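Local structure of profilin II (Homo sapiens, 1D1J) at residues A[49-54]-A[107-112]. The protein binds actin and proline-rich sequences and, as a profilin, is likely to regulate the assembly of actin filaments. Residues are numbered along the deposited sequence; the frame is centred on the assembly and turned at random.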
# COMPACT_ATOMS: atom_id res chain seq x y z
N MET A 49 -3.30 26.03 11.36
CA MET A 49 -4.74 25.79 11.42
C MET A 49 -5.13 24.42 10.86
O MET A 49 -6.10 23.81 11.30
CB MET A 49 -5.52 26.90 10.69
CG MET A 49 -7.04 26.75 10.76
SD MET A 49 -7.71 26.90 12.46
CE MET A 49 -8.69 28.47 12.35
N ILE A 50 -4.37 23.95 9.87
CA ILE A 50 -4.62 22.67 9.25
C ILE A 50 -4.27 21.52 10.19
O ILE A 50 -5.07 20.61 10.39
CB ILE A 50 -3.81 22.51 7.94
CG1 ILE A 50 -4.32 23.48 6.87
CG2 ILE A 50 -3.86 21.07 7.43
CD1 ILE A 50 -3.52 23.46 5.59
N VAL A 51 -3.07 21.58 10.77
CA VAL A 51 -2.55 20.53 11.65
C VAL A 51 -2.72 20.76 13.16
O VAL A 51 -2.25 19.96 13.97
CB VAL A 51 -1.06 20.25 11.35
CG1 VAL A 51 -0.89 19.83 9.91
CG2 VAL A 51 -0.22 21.49 11.64
N GLY A 52 -3.43 21.82 13.52
CA GLY A 52 -3.64 22.15 14.93
C GLY A 52 -4.39 21.12 15.77
O GLY A 52 -5.06 20.24 15.24
N LYS A 53 -4.27 21.26 17.09
CA LYS A 53 -4.93 20.37 18.04
C LYS A 53 -6.43 20.59 18.00
O LYS A 53 -7.22 19.68 18.27
CB LYS A 53 -4.40 20.62 19.46
N ASP A 54 -6.80 21.82 17.67
CA ASP A 54 -8.20 22.24 17.58
C ASP A 54 -8.81 21.73 16.27
O ASP A 54 -8.56 22.29 15.20
CB ASP A 54 -8.28 23.77 17.65
CG ASP A 54 -9.70 24.29 17.73
OD1 ASP A 54 -10.60 23.54 18.17
OD2 ASP A 54 -9.91 25.46 17.35
N ARG A 107 6.43 14.31 7.79
CA ARG A 107 6.55 15.71 8.17
C ARG A 107 6.08 16.60 7.02
O ARG A 107 6.20 17.83 7.08
CB ARG A 107 8.02 16.04 8.53
N ALA A 108 5.49 15.95 6.02
CA ALA A 108 5.01 16.63 4.82
C ALA A 108 3.50 16.54 4.60
O ALA A 108 2.87 15.52 4.89
CB ALA A 108 5.76 16.08 3.62
N LEU A 109 2.95 17.59 4.00
CA LEU A 109 1.52 17.69 3.71
C LEU A 109 1.28 17.79 2.19
O LEU A 109 1.82 18.67 1.52
CB LEU A 109 0.97 18.94 4.41
CG LEU A 109 -0.24 18.95 5.34
CD1 LEU A 109 0.00 18.10 6.56
CD2 LEU A 109 -0.53 20.40 5.76
N VAL A 110 0.54 16.84 1.63
CA VAL A 110 0.18 16.83 0.21
C VAL A 110 -1.12 17.64 0.08
O VAL A 110 -2.09 17.38 0.79
CB VAL A 110 -0.09 15.37 -0.30
CG1 VAL A 110 -0.50 15.38 -1.77
CG2 VAL A 110 1.15 14.49 -0.10
N ILE A 111 -1.14 18.65 -0.77
CA ILE A 111 -2.35 19.45 -0.94
C ILE A 111 -2.70 19.59 -2.42
O ILE A 111 -1.89 20.02 -3.23
CB ILE A 111 -2.23 20.86 -0.27
CG1 ILE A 111 -1.74 20.72 1.17
CG2 ILE A 111 -3.60 21.56 -0.27
CD1 ILE A 111 -1.69 22.02 1.94
N VAL A 112 -3.93 19.20 -2.76
CA VAL A 112 -4.41 19.25 -4.14
C VAL A 112 -5.75 19.97 -4.27
O VAL A 112 -6.64 19.83 -3.42
CB VAL A 112 -4.53 17.80 -4.74
CG1 VAL A 112 -3.15 17.20 -4.98
CG2 VAL A 112 -5.34 16.90 -3.81
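L109 reaches from strand 108-114 into the last turn of helix 44-51 and divides its two methyls between neighbouring helix residues. Its CD2 meets CG2 of I50 at 3.8 Å, while its CD1 lies 3.9 Å from CG1 of V51, so the forked leucine tip serves two beta-branched partners at once. In I50 the touching methyl, CG2, is anti to the backbone N; the other branch runs out along CG1, with chi2 extended at 176°, and brings CD1 to 4.3 Å from CD1 of I111, a looser touch between the ends of two side chains. L109 and I111 are two apart in the strand and therefore face the helix together, whereas the alternate residues V110 and V112 point to the other side of the sheet, against L130 and L123 of helix 120-136. No hydrogen bond joins the two segments.

Packing is closest around I50 and L109, both buried, where apolar side chains suit a site between helix and sheet; L65 and V102 add to the same layer. Toward V51, whose short branched side chain suits this edge, the contact becomes partly exposed, with Y24 touching both V51 and L109. Beyond it the helix ends: G52, glycine being a poor helix former, is the first to leave helical backbone angles, and the chain runs through exposed K53 and D54, well away from the strand. NH1 of R55 donates hydrogen bonds to the carbonyl oxygens of I50 and G52. Helix 44-51 thus sits on the face away from helix 120-136, in the sheet-between-helices architecture of the profilin fold.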